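Local coordinates for germination protein (Bacillus megaterium, PDB 6O59) that serves as the A subunit of a spore germinant receptor, represented here by its N-terminal domain, and probably takes part in the response to germinants, at residues Ser25-Arg30 with Ala43-Glu48; Ser107-Leu112 with Ser122-Gly127; Asp168-Ser173 with Leu186-Gly191; Glu48-Asn53 with Asn156-Arg161. One frame throughout, in Å; residues are numbered along the deposited sequence. Where two conformers were deposited one is given.

Overall arrangement
Contacts 1 and 2 are hairpins of one five-stranded antiparallel sheet and sit next to each other in it, joined by a backbone hydrogen bond between Leu111 N and Val45 O (2.8 Å). Contact 3 is the first hairpin of a second sheet with the same strand order; its centre lies about 22 Å from that of contact 2, and the two do not touch. Contact 4 bridges the halves, setting the loop that leaves contact 1 against helix 153-163. Arg161 of that helix makes a salt bridge from NH2 to Asp26 OD1 (2.9 Å) in contact 1, while its NH1 lies 3.1 Å from Leu169 O in contact 3. Ser25 and Ser173 add a direct hydroxyl link between contacts 1 and 3.

Contact 1. Residues Ser25-Arg30 with Ala43-Glu48; sequences SDIVIR and AIVYIE
Val28 packs over one face of the Tyr46 ring in a CH-pi contact, its CB 3.9 Å from the centroid and 19° off the normal. The tyrosine leaves its strand with CG between backbone N and carbonyl carbon (chi1 65°), which swings the ring alongside Val28. From the root outward, Tyr46 CB packs near Ser110, CG has Asn53 OD1 over the face away from Val28, CD2 meets Val51 CG1 obliquely at the rim, and CE1 and CZ meet Val28 CG1, the latter at 3.6 Å. The hydroxyl ends over a face of the Arg30 guanidinium, OH to NH2 3.0 Å, but the angle is too poor for a hydrogen bond, and the two planes stand 83° apart. Arg30 NE instead bonds Gln57 of helix 54-62.

Strands 27-34 and 40-47 form a beta hairpin at the edge of an antiparallel sheet. Val28 and Tyr46 are a hydrogen-bonded pair (Val28 N to Tyr46 O 2.8 Å), as are Arg30 and Ile44, and Glu48 N to Asp26 O extends the ladder by one bond. On the other face, Ile29 and Val45 pack against helix 10-20, and Ile27 CG1 meets Ile47 CG1 at 3.8 Å.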
# COMPACT_ATOMS: atom_id res chain seq x y z
N SER A 25 1.67 4.98 1.82
CA SER A 25 2.45 5.53 0.71
C SER A 25 2.35 4.75 -0.61
O SER A 25 2.62 5.36 -1.64
CB SER A 25 3.91 5.69 1.11
OG SER A 25 4.50 4.49 1.59
N ASP A 26 1.93 3.47 -0.59
CA ASP A 26 1.86 2.66 -1.82
C ASP A 26 0.46 2.59 -2.42
O ASP A 26 0.27 1.93 -3.44
CB ASP A 26 2.40 1.25 -1.56
CG ASP A 26 1.67 0.40 -0.55
OD1 ASP A 26 0.90 0.95 0.26
OD2 ASP A 26 1.89 -0.83 -0.55
N ILE A 27 -0.50 3.28 -1.81
CA ILE A 27 -1.85 3.30 -2.35
C ILE A 27 -1.95 4.48 -3.32
O ILE A 27 -1.81 5.64 -2.92
CB ILE A 27 -2.89 3.29 -1.23
CG1 ILE A 27 -2.89 1.89 -0.57
CG2 ILE A 27 -4.29 3.64 -1.78
CD1 ILE A 27 -3.30 1.85 0.74
N VAL A 28 -2.13 4.16 -4.61
CA VAL A 28 -2.18 5.14 -5.72
C VAL A 28 -3.63 5.49 -6.08
O VAL A 28 -4.46 4.60 -6.28
CB VAL A 28 -1.41 4.63 -6.97
CG1 VAL A 28 -1.40 5.68 -8.07
CG2 VAL A 28 -0.00 4.23 -6.62
N ILE A 29 -3.89 6.81 -6.19
CA ILE A 29 -5.15 7.41 -6.62
C ILE A 29 -4.86 8.20 -7.91
O ILE A 29 -4.12 9.19 -7.88
CB ILE A 29 -5.80 8.30 -5.52
CG1 ILE A 29 -6.18 7.44 -4.29
CG2 ILE A 29 -7.03 9.05 -6.08
CD1 ILE A 29 -6.60 8.18 -3.02
N ARG A 30 -5.43 7.74 -9.03
CA ARG A 30 -5.29 8.43 -10.31
C ARG A 30 -6.60 9.11 -10.64
O ARG A 30 -7.60 8.44 -10.90
CB ARG A 30 -4.87 7.47 -11.44
CG ARG A 30 -3.53 6.79 -11.23
CD ARG A 30 -2.43 7.51 -11.94
NE ARG A 30 -1.34 6.60 -12.30
CZ ARG A 30 -0.18 6.54 -11.67
NH1 ARG A 30 0.08 7.35 -10.65
NH2 ARG A 30 0.75 5.69 -12.08
N ALA A 43 -11.98 8.04 -10.56
CA ALA A 43 -10.66 7.73 -10.01
C ALA A 43 -10.33 6.24 -10.10
O ALA A 43 -11.23 5.40 -9.96
CB ALA A 43 -10.55 8.19 -8.56
N ILE A 44 -9.03 5.93 -10.33
CA ILE A 44 -8.45 4.58 -10.27
C ILE A 44 -7.70 4.49 -8.95
O ILE A 44 -6.84 5.33 -8.67
CB ILE A 44 -7.55 4.15 -11.45
CG1 ILE A 44 -7.94 4.84 -12.78
CG2 ILE A 44 -7.53 2.61 -11.57
CD1 ILE A 44 -6.97 4.60 -13.96
N VAL A 45 -8.04 3.49 -8.13
CA VAL A 45 -7.38 3.28 -6.84
C VAL A 45 -6.78 1.88 -6.86
O VAL A 45 -7.50 0.91 -7.06
CB VAL A 45 -8.30 3.50 -5.60
CG1 VAL A 45 -7.50 3.37 -4.30
CG2 VAL A 45 -9.01 4.84 -5.64
N TYR A 46 -5.45 1.79 -6.64
CA TYR A 46 -4.75 0.51 -6.61
C TYR A 46 -3.49 0.56 -5.73
O TYR A 46 -2.92 1.64 -5.53
CB TYR A 46 -4.38 0.07 -8.05
CG TYR A 46 -3.39 0.98 -8.76
CD1 TYR A 46 -3.82 2.12 -9.43
CD2 TYR A 46 -2.03 0.67 -8.78
CE1 TYR A 46 -2.91 2.96 -10.08
CE2 TYR A 46 -1.11 1.50 -9.42
CZ TYR A 46 -1.55 2.64 -10.07
OH TYR A 46 -0.64 3.45 -10.72
N ILE A 47 -3.04 -0.61 -5.23
CA ILE A 47 -1.79 -0.75 -4.45
C ILE A 47 -0.65 -1.03 -5.44
O ILE A 47 -0.68 -2.02 -6.17
CB ILE A 47 -1.83 -1.82 -3.30
CG1 ILE A 47 -2.93 -1.54 -2.27
CG2 ILE A 47 -0.49 -1.94 -2.60
CD1 ILE A 47 -3.15 -2.67 -1.41
N GLU A 48 0.36 -0.15 -5.42
CA GLU A 48 1.57 -0.19 -6.21
C GLU A 48 2.31 -1.54 -6.10
O GLU A 48 2.50 -2.07 -4.99
CB GLU A 48 2.50 0.93 -5.69
CG GLU A 48 2.97 1.96 -6.71
CD GLU A 48 3.62 3.19 -6.09
OE1 GLU A 48 4.25 3.06 -5.02
OE2 GLU A 48 3.50 4.28 -6.69

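Contact 2. Residues Ser107-Leu112 with Ser122-Gly127; sequences SGDSLL and SVSTQG
Asp109 lays its carboxylate across the neighbouring strand against two serines without bonding to either hydroxyl. OD1 meets Ser124 CB at 3.4 Å, and OD2 rests 3.8 Å from Ser122 CB. With chi1 at -76°, CG stands opposite the carbonyl carbon and beside the backbone N, and the group is carried over the Val123 carbonyl, whose O lies 3.5 Å from Asp109 CB. The hydroxyl of Ser122 turns instead to Ser104 of helix 98-106, and along the way it passes Leu111, CD2 to OG 3.5 Å.

Backbone pairing is short. Ser110 and Val123 form a hydrogen-bonded pair, with Ser110 N to Val123 O and Val123 N to Ser110 O both at 3.0 Å. Leu111 and Ser122 follow as a non-hydrogen-bonded pair. On the Ser110 side of the sheet, Val123 CG1 packs on Ser110 CB at 3.9 Å, while Ser110 OG is held by Asn53. Val123 also reaches Ile56 and Ile86, from helices 54-62 and 78-86, so the sheet is covered by helices on both faces here, Leu111 being the residue that meets helix 98-106.

Gly108, at a phi of 81°, is the C-prime residue of a Schellman motif in which Asp109 N returns to Ser104 O and Gly108 N to Leu105 O, ending helix 98-106 ahead of the hairpin. Here the capped helix is followed by the hairpin of strands 110-114 and 120-124, part of a helix-covered antiparallel sheet.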
# COMPACT_ATOMS: atom_id res chain seq x y z
N SER A 107 -6.08 -7.21 -2.13
CA SER A 107 -5.79 -8.42 -2.88
C SER A 107 -5.24 -8.11 -4.30
O SER A 107 -5.20 -9.00 -5.16
CB SER A 107 -7.04 -9.29 -2.96
OG SER A 107 -7.97 -8.69 -3.82
N GLY A 108 -4.81 -6.88 -4.52
CA GLY A 108 -4.24 -6.49 -5.81
C GLY A 108 -5.21 -6.15 -6.91
O GLY A 108 -4.82 -6.20 -8.08
N ASP A 109 -6.48 -5.80 -6.59
CA ASP A 109 -7.43 -5.40 -7.64
C ASP A 109 -7.31 -3.91 -7.89
O ASP A 109 -6.72 -3.19 -7.08
CB ASP A 109 -8.88 -5.76 -7.25
CG ASP A 109 -9.30 -7.21 -7.38
OD1 ASP A 109 -8.47 -8.04 -7.79
OD2 ASP A 109 -10.46 -7.51 -7.06
N SER A 110 -7.88 -3.44 -8.99
CA SER A 110 -7.94 -2.00 -9.25
C SER A 110 -9.37 -1.56 -9.08
O SER A 110 -10.30 -2.24 -9.55
CB SER A 110 -7.42 -1.66 -10.64
OG SER A 110 -6.09 -2.14 -10.76
N LEU A 111 -9.56 -0.49 -8.32
CA LEU A 111 -10.89 0.04 -8.08
C LEU A 111 -11.17 1.16 -9.04
O LEU A 111 -10.28 1.95 -9.35
CB LEU A 111 -11.07 0.55 -6.63
CG LEU A 111 -10.65 -0.36 -5.46
CD1 LEU A 111 -10.83 0.35 -4.16
CD2 LEU A 111 -11.42 -1.66 -5.44
N LEU A 112 -12.40 1.21 -9.54
CA LEU A 112 -12.86 2.31 -10.37
C LEU A 112 -14.04 2.97 -9.64
O LEU A 112 -15.07 2.35 -9.41
CB LEU A 112 -13.21 1.86 -11.81
CG LEU A 112 -13.91 2.93 -12.66
CD1 LEU A 112 -12.97 4.07 -13.00
CD2 LEU A 112 -14.50 2.34 -13.90
N SER A 122 -14.43 -3.42 -9.32
CA SER A 122 -13.14 -4.10 -9.10
C SER A 122 -12.70 -4.92 -10.32
O SER A 122 -13.50 -5.69 -10.86
CB SER A 122 -13.21 -5.03 -7.88
OG SER A 122 -13.39 -4.34 -6.65
N VAL A 123 -11.44 -4.80 -10.70
CA VAL A 123 -10.93 -5.59 -11.82
C VAL A 123 -9.64 -6.31 -11.38
O VAL A 123 -8.79 -5.71 -10.73
CB VAL A 123 -10.77 -4.78 -13.14
CG1 VAL A 123 -9.97 -3.49 -12.95
CG2 VAL A 123 -10.21 -5.62 -14.27
N SER A 124 -9.53 -7.61 -11.71
CA SER A 124 -8.39 -8.45 -11.40
C SER A 124 -7.60 -8.83 -12.67
O SER A 124 -8.21 -9.22 -13.66
CB SER A 124 -8.86 -9.71 -10.69
OG SER A 124 -7.74 -10.51 -10.30
N THR A 125 -6.26 -8.76 -12.61
CA THR A 125 -5.34 -9.11 -13.71
C THR A 125 -4.57 -10.45 -13.42
O THR A 125 -3.88 -10.97 -14.31
CB THR A 125 -4.41 -7.93 -14.04
OG1 THR A 125 -5.20 -6.75 -14.25
CG2 THR A 125 -3.57 -8.17 -15.30
N GLN A 126 -4.73 -11.03 -12.20
CA GLN A 126 -4.10 -12.31 -11.82
C GLN A 126 -5.12 -13.51 -11.97
O GLN A 126 -6.32 -13.28 -12.21
CB GLN A 126 -3.46 -12.25 -10.40
CG GLN A 126 -4.43 -12.09 -9.20
CD GLN A 126 -3.92 -12.64 -7.86
OE1 GLN A 126 -4.62 -12.57 -6.84
NE2 GLN A 126 -2.71 -13.20 -7.83
N GLY A 127 -4.61 -14.75 -11.84
CA GLY A 127 -5.40 -15.99 -11.95
C GLY A 127 -5.07 -17.11 -10.97
O GLY A 127 -5.70 -18.18 -11.02

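Contact 3. Residues Asp168-Ser173 with Leu186-Gly191; sequences DLWLES and LMYIHG
Trp170 and His190 form an offset stack, the histidine ring lying 4.0 Å from the six-membered ring, centroid to centroid, with the planes 9° apart. The backbone places His190 CB over the six-membered ring, 3.6 Å from its centroid, and CG anti to the backbone N (chi1 167°) then lays the imidazole along that face. Tyr188 comes to the indole differently. Its CG is folded in over its own backbone at chi1 66°, so that OH arrives in the plane of the indole at the edge, 3.3 Å from Trp170 CE3, while Trp170 CB sits above the tyrosine face, 4.1 Å from CZ.

Along the backbone the strands pair as an antiparallel hairpin, with Trp170 opposite Tyr188 and Glu172 opposite Leu186 as hydrogen-bonded pairs. Trp170 N to Tyr188 O is 2.9 Å, whereas the return bond, Tyr188 N to Trp170 O, is longer at 3.3 Å. On the reverse face Leu171 and Met187 run side by side, CD1 to CG 3.6 Å, against helix 153-163, and Leu169 and Ile189 meet Leu247 of helix 240-248.

Glu172 OE1 makes a salt bridge with Arg202 NE of helix 195-206. The stack with His190 is one of pi surfaces; were the imidazole protonated, the indole and the nearby, non-contacting carboxylate of Asp168 would both be expected to stabilise its charge.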
# COMPACT_ATOMS: atom_id res chain seq x y z
N ASP A 168 -5.26 -2.51 7.52
CA ASP A 168 -4.71 -2.05 8.79
C ASP A 168 -3.17 -2.01 8.75
O ASP A 168 -2.55 -1.41 9.64
CB ASP A 168 -5.22 -2.90 9.96
CG ASP A 168 -6.64 -2.60 10.39
OD1 ASP A 168 -7.18 -1.55 9.95
OD2 ASP A 168 -7.22 -3.39 11.18
N LEU A 169 -2.56 -2.59 7.69
CA LEU A 169 -1.12 -2.50 7.48
C LEU A 169 -0.83 -1.10 6.95
O LEU A 169 -1.20 -0.76 5.82
CB LEU A 169 -0.57 -3.60 6.56
CG LEU A 169 0.94 -3.56 6.25
CD1 LEU A 169 1.78 -3.51 7.52
CD2 LEU A 169 1.34 -4.75 5.41
N TRP A 170 -0.26 -0.27 7.83
CA TRP A 170 0.01 1.12 7.51
C TRP A 170 1.51 1.33 7.23
O TRP A 170 2.36 0.85 7.98
CB TRP A 170 -0.51 2.02 8.63
CG TRP A 170 -2.01 2.09 8.71
CD1 TRP A 170 -2.91 1.39 7.96
CD2 TRP A 170 -2.78 2.88 9.62
NE1 TRP A 170 -4.19 1.70 8.35
CE2 TRP A 170 -4.14 2.61 9.37
CE3 TRP A 170 -2.45 3.82 10.62
CZ2 TRP A 170 -5.18 3.25 10.06
CZ3 TRP A 170 -3.48 4.44 11.32
CH2 TRP A 170 -4.83 4.15 11.04
N LEU A 171 1.82 1.98 6.07
CA LEU A 171 3.16 2.28 5.53
C LEU A 171 3.43 3.79 5.58
O LEU A 171 2.62 4.56 5.06
CB LEU A 171 3.30 1.76 4.08
CG LEU A 171 3.62 0.27 3.83
CD1 LEU A 171 2.53 -0.66 4.33
CD2 LEU A 171 3.77 0.01 2.36
N GLU A 172 4.55 4.21 6.21
CA GLU A 172 4.96 5.58 6.47
C GLU A 172 6.33 5.79 5.86
O GLU A 172 7.30 5.14 6.28
CB GLU A 172 4.97 5.82 8.00
CG GLU A 172 4.95 7.28 8.40
CD GLU A 172 5.19 7.52 9.88
OE1 GLU A 172 4.65 6.75 10.72
OE2 GLU A 172 5.91 8.49 10.20
N SER A 173 6.40 6.63 4.83
CA SER A 173 7.64 6.96 4.15
C SER A 173 8.30 8.16 4.79
O SER A 173 7.61 9.10 5.20
CB SER A 173 7.40 7.22 2.67
OG SER A 173 7.10 5.97 2.05
N LEU A 186 8.55 2.72 6.81
CA LEU A 186 8.18 2.12 8.09
C LEU A 186 6.82 1.39 7.95
O LEU A 186 5.92 1.91 7.31
CB LEU A 186 8.08 3.27 9.10
CG LEU A 186 7.94 2.94 10.59
CD1 LEU A 186 8.65 3.97 11.41
CD2 LEU A 186 6.48 2.91 11.01
N MET A 187 6.68 0.21 8.55
CA MET A 187 5.47 -0.63 8.54
C MET A 187 5.04 -1.07 9.93
O MET A 187 5.89 -1.46 10.73
CB MET A 187 5.73 -1.90 7.73
CG MET A 187 5.28 -1.87 6.34
SD MET A 187 5.73 -3.49 5.70
CE MET A 187 5.87 -3.12 3.98
N TYR A 188 3.72 -1.12 10.18
CA TYR A 188 3.12 -1.63 11.41
C TYR A 188 1.64 -1.92 11.15
O TYR A 188 1.05 -1.29 10.26
CB TYR A 188 3.30 -0.64 12.59
CG TYR A 188 2.57 0.67 12.43
CD1 TYR A 188 3.13 1.73 11.71
CD2 TYR A 188 1.32 0.88 13.02
CE1 TYR A 188 2.45 2.94 11.55
CE2 TYR A 188 0.63 2.08 12.87
CZ TYR A 188 1.21 3.11 12.14
OH TYR A 188 0.52 4.30 12.00
N ILE A 189 1.05 -2.87 11.90
CA ILE A 189 -0.37 -3.16 11.74
C ILE A 189 -1.10 -2.37 12.82
O ILE A 189 -1.00 -2.69 14.01
CB ILE A 189 -0.77 -4.67 11.72
CG1 ILE A 189 -0.04 -5.45 10.60
CG2 ILE A 189 -2.30 -4.83 11.56
CD1 ILE A 189 -0.17 -6.98 10.66
N HIS A 190 -1.82 -1.33 12.38
CA HIS A 190 -2.64 -0.47 13.22
C HIS A 190 -3.66 -1.33 14.00
O HIS A 190 -4.39 -2.12 13.41
CB HIS A 190 -3.36 0.56 12.33
CG HIS A 190 -4.46 1.27 13.04
ND1 HIS A 190 -4.20 2.32 13.89
CD2 HIS A 190 -5.79 1.04 13.01
CE1 HIS A 190 -5.38 2.69 14.36
NE2 HIS A 190 -6.36 1.95 13.86
N GLY A 191 -3.68 -1.18 15.32
CA GLY A 191 -4.59 -1.95 16.16
C GLY A 191 -3.96 -3.18 16.78
O GLY A 191 -4.47 -3.70 17.78

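Contact 4. Residues Glu48-Asn53 with Asn156-Arg161; sequences EGIVDN and NLAMVR
Ala158 and Ile50 make the main touch between helix 153-163 and the loop that follows strand 40-47. Just before it in the helix, Leu157 turns the other way, to Met187 and Phe255. The methyl of Ala158 points at the loop: its CB lies 3.7 Å from Gly49 O and 3.9 Å from Ile50 CG2. Ile50 CG2 also comes to 3.4 Å from Ala158 O, so the branch rests on both the side chain and the carbonyl of this residue. It is CG2 that does the touching because, with CG1 between backbone N and carbonyl carbon (chi1 60°), CG2 is set beside the N; CG1 carries CD1 off to the CA of Gly108. Gly49, at a phi of 77°, has no side chain on the side toward Ala158, and the two CA atoms come to 5.4 Å.

Helix 153-163 packs on the second antiparallel sheet of the domain and meets the first through the loop after strand 40-47 and through Arg161. Val160, like Leu157, belongs to the face that meets Met187 and Phe255 of the second sheet.

One turn on from Leu157, Arg161 gives its N to Leu157 O at 3.0 Å. Its CB closes the packing on Ile50 CG2 at 4.0 Å, and the chain then bends at chi2 (-65°), leading the guanidinium away from the loop. There it is anchored twice, in a salt bridge to Asp26 of one hairpin and by a bond from NH1 to the carbonyl of Leu169 in the other.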
# COMPACT_ATOMS: atom_id res chain seq x y z
N GLU A 48 0.36 -0.15 -5.42
CA GLU A 48 1.57 -0.19 -6.21
C GLU A 48 2.31 -1.54 -6.10
O GLU A 48 2.50 -2.07 -4.99
CB GLU A 48 2.50 0.93 -5.69
CG GLU A 48 2.97 1.96 -6.71
CD GLU A 48 3.62 3.19 -6.09
OE1 GLU A 48 4.25 3.06 -5.02
OE2 GLU A 48 3.50 4.28 -6.69
N GLY A 49 2.70 -2.07 -7.26
CA GLY A 49 3.52 -3.26 -7.38
C GLY A 49 2.89 -4.62 -7.18
O GLY A 49 3.60 -5.62 -7.31
N ILE A 50 1.59 -4.69 -6.85
CA ILE A 50 0.93 -5.99 -6.66
C ILE A 50 -0.19 -6.14 -7.71
O ILE A 50 -1.14 -6.91 -7.52
CB ILE A 50 0.42 -6.22 -5.19
CG1 ILE A 50 -0.61 -5.16 -4.76
CG2 ILE A 50 1.59 -6.32 -4.22
CD1 ILE A 50 -1.56 -5.64 -3.79
N VAL A 51 -0.04 -5.43 -8.83
CA VAL A 51 -1.02 -5.42 -9.91
C VAL A 51 -0.38 -5.02 -11.28
O VAL A 51 0.56 -4.20 -11.31
CB VAL A 51 -2.20 -4.46 -9.51
CG1 VAL A 51 -1.79 -2.99 -9.42
CG2 VAL A 51 -3.43 -4.66 -10.40
N ASP A 52 -0.91 -5.61 -12.36
CA ASP A 52 -0.56 -5.35 -13.75
C ASP A 52 -1.70 -4.51 -14.31
O ASP A 52 -2.71 -5.04 -14.76
CB ASP A 52 -0.35 -6.67 -14.52
CG ASP A 52 0.79 -7.56 -14.02
OD1 ASP A 52 1.12 -7.49 -12.81
OD2 ASP A 52 1.33 -8.34 -14.84
N ASN A 53 -1.58 -3.18 -14.17
CA ASN A 53 -2.61 -2.21 -14.52
C ASN A 53 -2.51 -1.46 -15.82
O ASN A 53 -3.51 -0.83 -16.19
CB ASN A 53 -2.51 -1.14 -13.44
CG ASN A 53 -3.59 -1.28 -12.48
OD1 ASN A 53 -3.84 -0.41 -11.66
ND2 ASN A 53 -4.28 -2.38 -12.61
N ASN A 156 10.18 -4.55 -2.18
CA ASN A 156 10.10 -5.11 -0.83
C ASN A 156 8.71 -4.89 -0.19
O ASN A 156 8.16 -5.83 0.39
CB ASN A 156 11.19 -4.50 0.06
CG ASN A 156 12.60 -4.90 -0.35
OD1 ASN A 156 12.81 -5.82 -1.14
ND2 ASN A 156 13.59 -4.19 0.16
N LEU A 157 8.13 -3.68 -0.34
CA LEU A 157 6.79 -3.36 0.19
C LEU A 157 5.74 -4.25 -0.44
O LEU A 157 4.89 -4.79 0.28
CB LEU A 157 6.40 -1.89 -0.04
CG LEU A 157 7.36 -0.80 0.41
CD1 LEU A 157 6.74 0.56 0.18
CD2 LEU A 157 7.84 -1.02 1.87
N ALA A 158 5.83 -4.41 -1.78
CA ALA A 158 4.95 -5.24 -2.58
C ALA A 158 5.00 -6.70 -2.11
O ALA A 158 3.95 -7.35 -2.01
CB ALA A 158 5.34 -5.11 -4.05
N MET A 159 6.20 -7.20 -1.75
CA MET A 159 6.39 -8.57 -1.26
C MET A 159 5.62 -8.80 0.03
O MET A 159 4.95 -9.82 0.13
CB MET A 159 7.88 -8.90 -1.09
CG MET A 159 8.61 -8.98 -2.43
SD MET A 159 10.37 -9.35 -2.35
CE MET A 159 10.30 -11.07 -2.43
N VAL A 160 5.65 -7.84 0.98
CA VAL A 160 4.94 -7.92 2.26
C VAL A 160 3.42 -7.87 2.00
O VAL A 160 2.68 -8.73 2.50
CB VAL A 160 5.39 -6.82 3.26
CG1 VAL A 160 4.57 -6.88 4.54
CG2 VAL A 160 6.89 -6.91 3.57
N ARG A 161 2.97 -6.88 1.19
CA ARG A 161 1.58 -6.65 0.77
C ARG A 161 0.90 -7.89 0.15
O ARG A 161 -0.33 -7.95 0.09
CB ARG A 161 1.52 -5.51 -0.27
CG ARG A 161 1.64 -4.12 0.33
CD ARG A 161 0.47 -3.80 1.23
NE ARG A 161 0.28 -2.36 1.35
CZ ARG A 161 -0.40 -1.79 2.33
NH1 ARG A 161 -0.96 -2.52 3.28
NH2 ARG A 161 -0.51 -0.47 2.38